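PDB 3PVZ: UDP-N-acetylglucosamine 4,6-dehydratase from Vibrio fischeri, which binds NAD and is probably a lyase of the nucleotide-sugar 4,6-dehydratase type, acting on UDP-N-acetylglucosamine. Local coordinates for residues K27-V32 / L243-C248; A50-I55 / R78-S83; F132-M137 / V172-A177; E183-R188 / E355-K360. All blocks are in the same frame, centred on the assembly; numbering follows the deposited sequence.

Interaction 1: residues K27-V32 / L243-C248; sequences KELQSV and LCLMSC
Leu29 joins helix 19-34, near the N-terminus, to helix 237-250, one of the helices packed on the central sheet of the NAD-binding Rossmann fold. The contact is small and wholly apolar, and all three residues that meet in it are buried. Leu29 is the only residue of its segment to reach across. It faces Leu245 and Met246, a selenomethionine. Leu29 CD2 meets both CG and CD2 of Leu245, at 4.0 Å each, and the side chains cross obliquely. Leu29 holds its CG beside the backbone N (chi1 -81°), which turns CD2 to Leu245 and CD1 to Met246. Neighbouring residues extend the patch. Leu29 also touches Ile249 and Phe250 one turn further along helix 237-250, and Leu245 packs on Glu54 and Ile55 of helix 46-56. Helix 237-250 thus touches both helix 19-34 and helix 46-56, which follows the first sheet strand. No hydrogen bond links the two segments. Met246 leaves its helix obliquely and folds at each torsion. This brings its selenium back toward the other methyl of Leu29, with Met246 SE 4.2 Å from Leu29 CD1.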
# COMPACT_ATOMS: atom_id res chain seq x y z
N LYS A 27 -25.40 -3.31 23.29
CA LYS A 27 -26.70 -2.82 22.93
C LYS A 27 -26.54 -1.37 22.49
O LYS A 27 -27.14 -0.94 21.50
CB LYS A 27 -27.67 -2.92 24.10
CG LYS A 27 -29.12 -2.58 23.74
CD LYS A 27 -30.01 -3.83 23.65
CE LYS A 27 -31.50 -3.54 23.92
NZ LYS A 27 -32.17 -4.74 24.59
N GLU A 28 -25.74 -0.62 23.24
CA GLU A 28 -25.54 0.81 22.95
C GLU A 28 -24.69 0.96 21.71
O GLU A 28 -24.96 1.83 20.91
CB GLU A 28 -24.90 1.55 24.10
CG GLU A 28 -24.65 3.01 23.82
CD GLU A 28 -24.42 3.80 25.09
OE1 GLU A 28 -23.96 3.24 26.12
OE2 GLU A 28 -24.73 4.98 25.07
N LEU A 29 -23.72 0.07 21.52
CA LEU A 29 -22.95 0.09 20.27
C LEU A 29 -23.89 -0.04 19.04
O LEU A 29 -23.78 0.70 18.04
CB LEU A 29 -21.93 -1.04 20.24
CG LEU A 29 -20.63 -0.81 21.00
CD1 LEU A 29 -19.85 -2.13 21.11
CD2 LEU A 29 -19.78 0.23 20.35
N GLN A 30 -24.84 -0.97 19.15
CA GLN A 30 -25.72 -1.28 18.05
C GLN A 30 -26.70 -0.15 17.78
O GLN A 30 -27.00 0.14 16.67
CB GLN A 30 -26.44 -2.59 18.32
CG GLN A 30 -25.63 -3.78 17.88
CD GLN A 30 -26.32 -5.10 18.21
OE1 GLN A 30 -27.53 -5.16 18.19
NE2 GLN A 30 -25.55 -6.14 18.50
N SER A 31 -27.19 0.48 18.85
CA SER A 31 -28.01 1.66 18.74
C SER A 31 -27.26 2.78 18.04
O SER A 31 -27.81 3.36 17.11
CB SER A 31 -28.52 2.09 20.12
OG SER A 31 -29.08 3.37 20.05
N VAL A 32 -26.02 3.09 18.45
CA VAL A 32 -25.26 4.18 17.86
C VAL A 32 -24.90 3.93 16.38
O VAL A 32 -25.22 4.75 15.53
CB VAL A 32 -24.00 4.53 18.66
CG1 VAL A 32 -23.07 5.49 17.88
CG2 VAL A 32 -24.39 5.20 20.05
N LEU A 243 -11.11 -2.19 19.93
CA LEU A 243 -10.55 -1.08 20.63
C LEU A 243 -10.76 0.24 19.87
O LEU A 243 -11.15 1.20 20.49
CB LEU A 243 -9.06 -1.32 20.88
CG LEU A 243 -8.29 -0.26 21.65
CD1 LEU A 243 -8.77 -0.23 23.06
CD2 LEU A 243 -6.78 -0.62 21.66
N CYS A 244 -10.48 0.28 18.56
CA CYS A 244 -10.84 1.45 17.72
C CYS A 244 -12.30 1.91 17.90
O CYS A 244 -12.56 3.10 18.05
CB CYS A 244 -10.63 1.15 16.23
SG CYS A 244 -8.89 1.02 15.78
N LEU A 245 -13.24 0.97 17.85
CA LEU A 245 -14.66 1.29 17.86
C LEU A 245 -15.08 1.82 19.24
O LEU A 245 -15.92 2.70 19.32
CB LEU A 245 -15.51 0.08 17.50
CG LEU A 245 -17.06 0.24 17.42
CD1 LEU A 245 -17.50 1.16 16.35
CD2 LEU A 245 -17.73 -1.10 17.19
N MSE A 246 -14.53 1.24 20.30
CA MSE A 246 -14.84 1.66 21.66
C MSE A 246 -14.33 3.07 21.89
O MSE A 246 -15.04 3.89 22.43
CB MSE A 246 -14.22 0.72 22.69
CG MSE A 246 -14.83 -0.65 22.78
SE MSE A 246 -16.64 -0.66 23.39
CE MSE A 246 -16.38 0.13 25.14
N SER A 247 -13.11 3.36 21.44
CA SER A 247 -12.58 4.69 21.60
C SER A 247 -13.41 5.63 20.74
O SER A 247 -13.85 6.67 21.20
CB SER A 247 -11.12 4.77 21.22
OG SER A 247 -10.66 6.10 21.28
N CYS A 248 -13.67 5.21 19.52
CA CYS A 248 -14.56 5.98 18.62
C CYS A 248 -15.91 6.40 19.22
O CYS A 248 -16.26 7.57 19.18
CB CYS A 248 -14.86 5.23 17.30
SG CYS A 248 -15.65 6.34 16.12

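Interaction 2: residues A50-I55 / R78-S83; sequences AVTKEI and RDIRSS
Lys53 meets Asp79 by bending at chi3 (-73°), after its first torsion has laid CG beside the backbone N. Asp79 does the reverse: its CG stands opposite the backbone N, which carries the carboxylate across to the amine. The two side chains cross at about a right angle. They form a salt bridge, Lys53 NZ to Asp79 OD2, of 3.0 Å. The amine comes from above the carboxylate, 39° out of its plane. Asp79 OD1 takes a hydrogen bond from Gln222 of the second subunit. The carboxylate is thus held from two sides of the dimer interface, which probably favours its charged form. Apolar contacts lie beside the ion pair. Lys53 CG rests 4.1 Å from Ile80 CG1, so the aliphatic part of the lysine packs while its tip pairs. The Ile80 CD1 methyl also reaches Thr52 CG2, at 4.3 Å. Thr52 spends its hydroxyl on Gly48 O, one turn back. On the Asp79 side, Ser83 OG and Ser83 N both bond to Asp79 O, from opposite faces of its plane. The axes of the two segments come within 11.1 Å and their directions differ by 33°. They follow the first two strands of the Rossmann fold. Thr52 and Ile55 sit on strands 37-41 and 62-66, helix 237-250 flanks helix 46-56, and the second subunit packs against helix 70-83.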
# COMPACT_ATOMS: atom_id res chain seq x y z
N ALA A 50 -10.20 -4.12 10.29
CA ALA A 50 -10.78 -4.75 11.47
C ALA A 50 -11.86 -3.85 12.01
O ALA A 50 -12.92 -4.35 12.40
CB ALA A 50 -9.74 -5.07 12.55
N VAL A 51 -11.61 -2.55 12.05
CA VAL A 51 -12.59 -1.66 12.65
C VAL A 51 -13.78 -1.49 11.67
O VAL A 51 -14.93 -1.32 12.09
CB VAL A 51 -11.99 -0.34 13.03
CG1 VAL A 51 -11.62 0.46 11.76
CG2 VAL A 51 -13.00 0.42 13.95
N THR A 52 -13.50 -1.62 10.37
CA THR A 52 -14.56 -1.53 9.34
C THR A 52 -15.54 -2.69 9.49
O THR A 52 -16.76 -2.51 9.45
CB THR A 52 -13.96 -1.53 7.89
OG1 THR A 52 -13.10 -0.39 7.70
CG2 THR A 52 -15.09 -1.48 6.83
N LYS A 53 -15.00 -3.86 9.75
CA LYS A 53 -15.82 -5.04 10.03
C LYS A 53 -16.58 -4.84 11.35
O LYS A 53 -17.77 -5.04 11.38
CB LYS A 53 -14.98 -6.27 10.09
CG LYS A 53 -14.37 -6.55 8.73
CD LYS A 53 -13.94 -7.95 8.57
CE LYS A 53 -12.71 -8.23 9.36
NZ LYS A 53 -12.27 -9.66 9.11
N GLU A 54 -15.92 -4.37 12.40
CA GLU A 54 -16.67 -4.10 13.61
C GLU A 54 -17.85 -3.18 13.40
O GLU A 54 -18.86 -3.34 14.04
CB GLU A 54 -15.78 -3.56 14.75
CG GLU A 54 -14.81 -4.55 15.27
CD GLU A 54 -15.48 -5.77 15.85
OE1 GLU A 54 -16.25 -5.59 16.81
OE2 GLU A 54 -15.20 -6.90 15.40
N ILE A 55 -17.73 -2.23 12.51
CA ILE A 55 -18.82 -1.31 12.22
C ILE A 55 -19.87 -2.04 11.36
O ILE A 55 -21.06 -2.07 11.68
CB ILE A 55 -18.30 -0.00 11.51
CG1 ILE A 55 -17.30 0.72 12.40
CG2 ILE A 55 -19.48 0.89 11.05
CD1 ILE A 55 -16.67 2.06 11.78
N ARG A 78 -14.60 -8.86 -0.10
CA ARG A 78 -14.84 -10.31 -0.16
C ARG A 78 -15.00 -10.92 1.23
O ARG A 78 -15.90 -11.67 1.47
CB ARG A 78 -13.76 -11.01 -0.99
CG ARG A 78 -13.85 -10.61 -2.48
CD ARG A 78 -12.95 -11.43 -3.45
NE ARG A 78 -12.87 -10.76 -4.76
CZ ARG A 78 -13.83 -10.74 -5.69
NH1 ARG A 78 -14.99 -11.38 -5.51
NH2 ARG A 78 -13.64 -10.09 -6.83
N ASP A 79 -14.12 -10.58 2.15
CA ASP A 79 -14.24 -10.98 3.54
C ASP A 79 -15.59 -10.52 4.17
O ASP A 79 -16.27 -11.26 4.90
CB ASP A 79 -13.07 -10.30 4.27
CG ASP A 79 -12.82 -10.86 5.63
OD1 ASP A 79 -13.55 -11.78 6.07
OD2 ASP A 79 -11.86 -10.35 6.26
N ILE A 80 -15.97 -9.27 3.93
CA ILE A 80 -17.22 -8.77 4.47
C ILE A 80 -18.39 -9.54 3.86
O ILE A 80 -19.33 -9.90 4.56
CB ILE A 80 -17.41 -7.27 4.21
CG1 ILE A 80 -16.61 -6.48 5.25
CG2 ILE A 80 -18.90 -6.88 4.26
CD1 ILE A 80 -16.46 -5.03 4.92
N ARG A 81 -18.35 -9.79 2.56
CA ARG A 81 -19.44 -10.51 1.91
C ARG A 81 -19.61 -11.90 2.50
O ARG A 81 -20.73 -12.30 2.77
CB ARG A 81 -19.29 -10.60 0.39
CG ARG A 81 -19.11 -9.22 -0.34
CD ARG A 81 -20.39 -8.45 -0.72
NE ARG A 81 -21.01 -7.74 0.41
CZ ARG A 81 -21.26 -6.42 0.49
NH1 ARG A 81 -21.85 -5.95 1.59
NH2 ARG A 81 -20.96 -5.58 -0.50
N SER A 82 -18.53 -12.61 2.73
CA SER A 82 -18.69 -13.98 3.21
C SER A 82 -18.92 -14.06 4.72
O SER A 82 -19.63 -14.93 5.19
CB SER A 82 -17.52 -14.87 2.77
OG SER A 82 -16.26 -14.30 3.07
N SER A 83 -18.37 -13.13 5.48
CA SER A 83 -18.64 -13.08 6.91
C SER A 83 -20.04 -12.58 7.24
O SER A 83 -20.70 -13.15 8.09
CB SER A 83 -17.63 -12.20 7.63
OG SER A 83 -16.34 -12.77 7.53

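Interaction 3: residues F132-M137 / V172-A177; sequences FTLMRM and VNMMGA
Leu134 and Met174 make the plainer of two apolar contacts here. Leu134 CD1 lies 3.7 Å from Met174 CB, and its other methyl, CD2, is 4.1 Å from Met174 CE. The methionine is folded at chi2 and chi3, so its chain lies across the branched end of the leucine, CB near one methyl and CE near the other. Helix 372-382 closes over this pair, with Ile375 on Leu134 and with Val376 and Phe379 on Met174.

The second apolar contact joins Met137 and Met175; like Met174, both are selenomethionines. Met137 SE lies 3.8 Å from Met175 CA, against the first turn of the other helix. Its methyl CE is modelled 3.1 Å from Met175 SE, which is too short for normal packing, so the exact placing of these two ends is doubtful.

In fold terms, helices 131-154 and 174-189 come before and after strand 159-163 of the Rossmann fold in the chain and pack against each other. Met175 stands four residues before Lys179, an NAD-binding residue. That is where short-chain dehydrogenases usually carry the tyrosine of a YxxxK motif. The Met175 side chain comes within about 5 Å of bound NAD.

Among polar groups, Asn173 is the N-cap of helix 174-189. Its OD1 accepts from Gly176 N at 3.0 Å, in a nearly straight bond (168°). Met174 N, also in the first turn, bonds to Glu128 OE2. From the other helix, Arg136 NH1 donates to Ala95 O and Ile68 O of the second subunit.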
# COMPACT_ATOMS: atom_id res chain seq x y z
N PHE A 132 12.98 11.38 0.87
CA PHE A 132 11.77 11.45 0.07
C PHE A 132 10.68 10.63 0.73
O PHE A 132 9.58 11.11 0.94
CB PHE A 132 12.07 11.04 -1.37
CG PHE A 132 13.40 11.57 -1.87
CD1 PHE A 132 13.60 12.94 -1.99
CD2 PHE A 132 14.45 10.71 -2.16
CE1 PHE A 132 14.83 13.45 -2.43
CE2 PHE A 132 15.67 11.20 -2.59
CZ PHE A 132 15.85 12.58 -2.74
N THR A 133 10.99 9.41 1.14
CA THR A 133 10.06 8.62 1.92
C THR A 133 9.71 9.30 3.26
O THR A 133 8.56 9.28 3.68
CB THR A 133 10.61 7.21 2.17
OG1 THR A 133 11.08 6.64 0.94
CG2 THR A 133 9.52 6.33 2.71
N LEU A 134 10.69 9.95 3.87
CA LEU A 134 10.51 10.66 5.13
C LEU A 134 9.53 11.81 4.98
O LEU A 134 8.73 12.06 5.85
CB LEU A 134 11.86 11.19 5.60
CG LEU A 134 12.07 11.78 6.99
CD1 LEU A 134 11.52 10.88 8.09
CD2 LEU A 134 13.55 12.04 7.22
N MSE A 135 9.62 12.52 3.87
CA MSE A 135 8.70 13.63 3.61
C MSE A 135 7.31 13.06 3.40
O MSE A 135 6.35 13.61 3.90
CB MSE A 135 9.10 14.45 2.38
CG MSE A 135 8.20 15.59 2.01
SE MSE A 135 8.10 16.89 3.40
CE MSE A 135 9.62 17.99 2.81
N ARG A 136 7.20 11.94 2.70
CA ARG A 136 5.90 11.34 2.49
C ARG A 136 5.25 10.93 3.82
O ARG A 136 4.07 11.02 3.99
CB ARG A 136 5.97 10.14 1.53
CG ARG A 136 4.61 9.52 1.35
CD ARG A 136 4.55 8.38 0.37
NE ARG A 136 3.21 7.81 0.42
CZ ARG A 136 2.93 6.51 0.38
NH1 ARG A 136 3.87 5.59 0.32
NH2 ARG A 136 1.69 6.11 0.49
N MSE A 137 6.06 10.44 4.74
CA MSE A 137 5.59 9.98 6.04
C MSE A 137 5.07 11.16 6.82
O MSE A 137 4.12 11.06 7.55
CB MSE A 137 6.78 9.28 6.79
CG MSE A 137 6.77 9.39 8.31
SE MSE A 137 8.29 8.53 9.21
CE MSE A 137 7.33 6.78 9.07
N VAL A 172 12.24 7.65 19.69
CA VAL A 172 13.64 7.33 19.47
C VAL A 172 13.99 7.32 17.97
O VAL A 172 15.16 7.37 17.61
CB VAL A 172 13.99 5.98 20.18
CG1 VAL A 172 13.98 6.16 21.71
CG2 VAL A 172 13.03 4.83 19.77
N ASN A 173 12.98 7.29 17.11
CA ASN A 173 13.16 7.31 15.65
C ASN A 173 12.21 8.34 15.00
O ASN A 173 11.39 8.92 15.70
CB ASN A 173 12.96 5.90 15.11
CG ASN A 173 11.64 5.30 15.52
OD1 ASN A 173 10.62 5.99 15.57
ND2 ASN A 173 11.63 4.01 15.79
N MSE A 174 12.33 8.60 13.70
CA MSE A 174 11.55 9.67 13.03
C MSE A 174 10.06 9.34 12.90
O MSE A 174 9.22 10.23 12.83
CB MSE A 174 12.12 10.00 11.64
CG MSE A 174 13.60 10.42 11.61
SE MSE A 174 13.81 12.06 12.55
CE MSE A 174 13.16 13.28 11.14
N MSE A 175 9.75 8.05 12.81
CA MSE A 175 8.39 7.54 12.86
C MSE A 175 7.64 8.04 14.07
O MSE A 175 6.58 8.68 13.96
CB MSE A 175 8.43 6.01 12.96
CG MSE A 175 7.95 5.32 11.80
SE MSE A 175 6.06 5.66 11.72
CE MSE A 175 5.66 4.70 13.40
N GLY A 176 8.20 7.73 15.23
CA GLY A 176 7.62 8.10 16.49
C GLY A 176 7.61 9.59 16.64
O GLY A 176 6.66 10.14 17.18
N ALA A 177 8.66 10.26 16.17
CA ALA A 177 8.64 11.73 16.19
C ALA A 177 7.48 12.26 15.30
O ALA A 177 6.79 13.22 15.68
CB ALA A 177 9.94 12.28 15.74

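Interaction 4: residues E183-R188 / E355-K360; sequences EMFLMR and ELFEQK
Phe185 and Arg188, one turn apart on helix 174-189 of the Rossmann fold, face Phe357 and Glu358 of helix 351-367, near the C-terminus. The two helix segments cross at -121°, with axes 12.3 Å apart at closest approach. At that spacing the backbones stay well apart and long side chains do the bridging. The tight part is aromatic. Phe185 CE2 and CZ both lie 4.0 Å from Phe357 CD2, and the rings meet obliquely. Both rings are buried. Phe185 also packs on Val142 and Asp146 of helix 131-154, while Phe357 meets the ring of Phe143 and is covered by Leu378, Phe379 and Met382 of helix 372-382.

The looser part lies toward solvent, where Arg188 and Glu358 are partly exposed. Arg188 bends at chi3 (72°), which brings its guanidinium to the carboxylate. Their side chains come from opposite directions and form a salt bridge, Arg188 NH1 to Glu358 OE2, of 3.3 Å. The hydrogen bond within it is weak and bent, at 139°. The carboxylate oxygen reaches the edge of the guanidinium near its plane, but the two flat groups are not coplanar. The same OE2 also sits at the edge of the Phe185 ring, 3.5 Å from CE1, so it marks the border between the two parts. The stronger polar partner of Arg188 is Gln351, whose OE1 accepts from NH2. The other end of that amide, NE2, donates to Glu355 OE2.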
# COMPACT_ATOMS: atom_id res chain seq x y z
N GLU A 183 0.33 14.49 17.09
CA GLU A 183 -0.39 14.70 18.36
C GLU A 183 -0.48 16.20 18.73
O GLU A 183 -1.50 16.66 19.25
CB GLU A 183 0.32 13.95 19.49
CG GLU A 183 -0.35 14.04 20.86
CD GLU A 183 0.40 13.29 21.98
OE1 GLU A 183 1.65 13.22 21.96
OE2 GLU A 183 -0.28 12.81 22.92
N MSE A 184 0.55 16.95 18.44
CA MSE A 184 0.51 18.42 18.66
C MSE A 184 -0.60 19.05 17.79
O MSE A 184 -1.42 19.84 18.27
CB MSE A 184 1.84 19.05 18.31
CG MSE A 184 2.99 18.60 19.16
SE MSE A 184 4.68 19.35 18.54
CE MSE A 184 5.90 18.48 19.76
N PHE A 185 -0.63 18.67 16.52
CA PHE A 185 -1.65 19.16 15.60
C PHE A 185 -3.02 18.72 16.05
O PHE A 185 -3.98 19.47 15.90
CB PHE A 185 -1.39 18.72 14.13
CG PHE A 185 -0.34 19.54 13.43
CD1 PHE A 185 -0.68 20.69 12.75
CD2 PHE A 185 1.00 19.19 13.53
CE1 PHE A 185 0.29 21.48 12.14
CE2 PHE A 185 1.99 19.95 12.94
CZ PHE A 185 1.64 21.10 12.22
N LEU A 186 -3.11 17.48 16.52
CA LEU A 186 -4.34 16.90 17.05
C LEU A 186 -4.83 17.71 18.29
O LEU A 186 -5.98 17.93 18.47
CB LEU A 186 -4.08 15.49 17.53
CG LEU A 186 -4.55 14.26 16.80
CD1 LEU A 186 -4.12 14.27 15.35
CD2 LEU A 186 -4.06 12.98 17.55
N MSE A 187 -3.91 18.08 19.15
CA MSE A 187 -4.28 18.82 20.33
C MSE A 187 -4.89 20.15 19.90
O MSE A 187 -5.84 20.57 20.52
CB MSE A 187 -3.11 19.02 21.30
CG MSE A 187 -2.68 17.79 22.11
SE MSE A 187 -4.09 16.65 22.92
CE MSE A 187 -4.24 15.28 21.48
N ARG A 188 -4.37 20.81 18.86
CA ARG A 188 -4.94 22.08 18.43
C ARG A 188 -6.34 21.86 17.91
O ARG A 188 -7.24 22.63 18.24
CB ARG A 188 -4.13 22.75 17.34
CG ARG A 188 -4.79 23.99 16.78
CD ARG A 188 -3.80 24.89 16.01
NE ARG A 188 -3.42 24.28 14.74
CZ ARG A 188 -2.59 24.84 13.86
NH1 ARG A 188 -2.31 24.21 12.74
NH2 ARG A 188 -2.03 26.03 14.12
N GLU A 355 3.11 26.56 13.30
CA GLU A 355 3.29 27.42 12.14
C GLU A 355 4.66 27.24 11.52
O GLU A 355 4.75 27.14 10.30
CB GLU A 355 3.04 28.88 12.48
CG GLU A 355 1.52 29.21 12.46
CD GLU A 355 1.18 30.47 13.27
OE1 GLU A 355 2.12 31.11 13.82
OE2 GLU A 355 -0.03 30.81 13.36
N LEU A 356 5.70 27.16 12.36
CA LEU A 356 7.08 26.93 11.92
C LEU A 356 7.17 25.69 11.04
O LEU A 356 7.73 25.73 9.95
CB LEU A 356 8.02 26.77 13.12
CG LEU A 356 9.52 26.56 12.88
CD1 LEU A 356 10.13 27.76 12.23
CD2 LEU A 356 10.25 26.30 14.18
N PHE A 357 6.58 24.60 11.55
CA PHE A 357 6.64 23.30 10.89
C PHE A 357 5.95 23.41 9.53
O PHE A 357 6.50 23.00 8.54
CB PHE A 357 5.98 22.25 11.79
CG PHE A 357 6.16 20.83 11.32
CD1 PHE A 357 7.33 20.14 11.60
CD2 PHE A 357 5.18 20.19 10.60
CE1 PHE A 357 7.50 18.83 11.18
CE2 PHE A 357 5.36 18.88 10.17
CZ PHE A 357 6.54 18.21 10.46
N GLU A 358 4.76 23.99 9.49
CA GLU A 358 4.08 24.18 8.20
C GLU A 358 4.88 25.09 7.27
O GLU A 358 4.92 24.86 6.08
CB GLU A 358 2.70 24.77 8.38
CG GLU A 358 1.70 23.90 9.12
CD GLU A 358 0.51 24.69 9.68
OE1 GLU A 358 0.67 25.93 9.87
OE2 GLU A 358 -0.57 24.08 9.91
N GLN A 359 5.52 26.11 7.81
CA GLN A 359 6.27 27.06 6.99
C GLN A 359 7.54 26.42 6.41
O GLN A 359 7.75 26.48 5.21
CB GLN A 359 6.61 28.34 7.78
CG GLN A 359 7.29 29.42 6.95
CD GLN A 359 7.88 30.55 7.78
OE1 GLN A 359 8.18 30.40 8.97
NE2 GLN A 359 8.06 31.71 7.13
N LYS A 360 8.36 25.83 7.27
CA LYS A 360 9.58 25.14 6.86
C LYS A 360 9.35 23.91 5.96
O LYS A 360 10.13 23.66 5.06
CB LYS A 360 10.40 24.71 8.08
CG LYS A 360 11.00 25.85 8.84
CD LYS A 360 12.34 26.24 8.29
CE LYS A 360 12.87 27.53 8.94
NZ LYS A 360 11.91 28.68 8.77

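How the interactions relate
Interactions 1, 2 and 3 are buried, while interaction 4 runs from a buried ring pair out to a partly exposed ion pair. Interactions 1 and 2 adjoin where Cys244 of 243-248 packs on Val51 of 50-55. Interactions 3 and 4 share helix 174-189 but use different parts of it, and do not touch. They lie across the chain's centre from interaction 2. Chemistry follows place. Interaction 1 is purely aliphatic and selenium packing, and interaction 3 is methionine-rich near NAD. Salt bridges appear in interactions 2 and 4. Interactions 2 and 3 both reach the second subunit; interactions 1 and 4 do not.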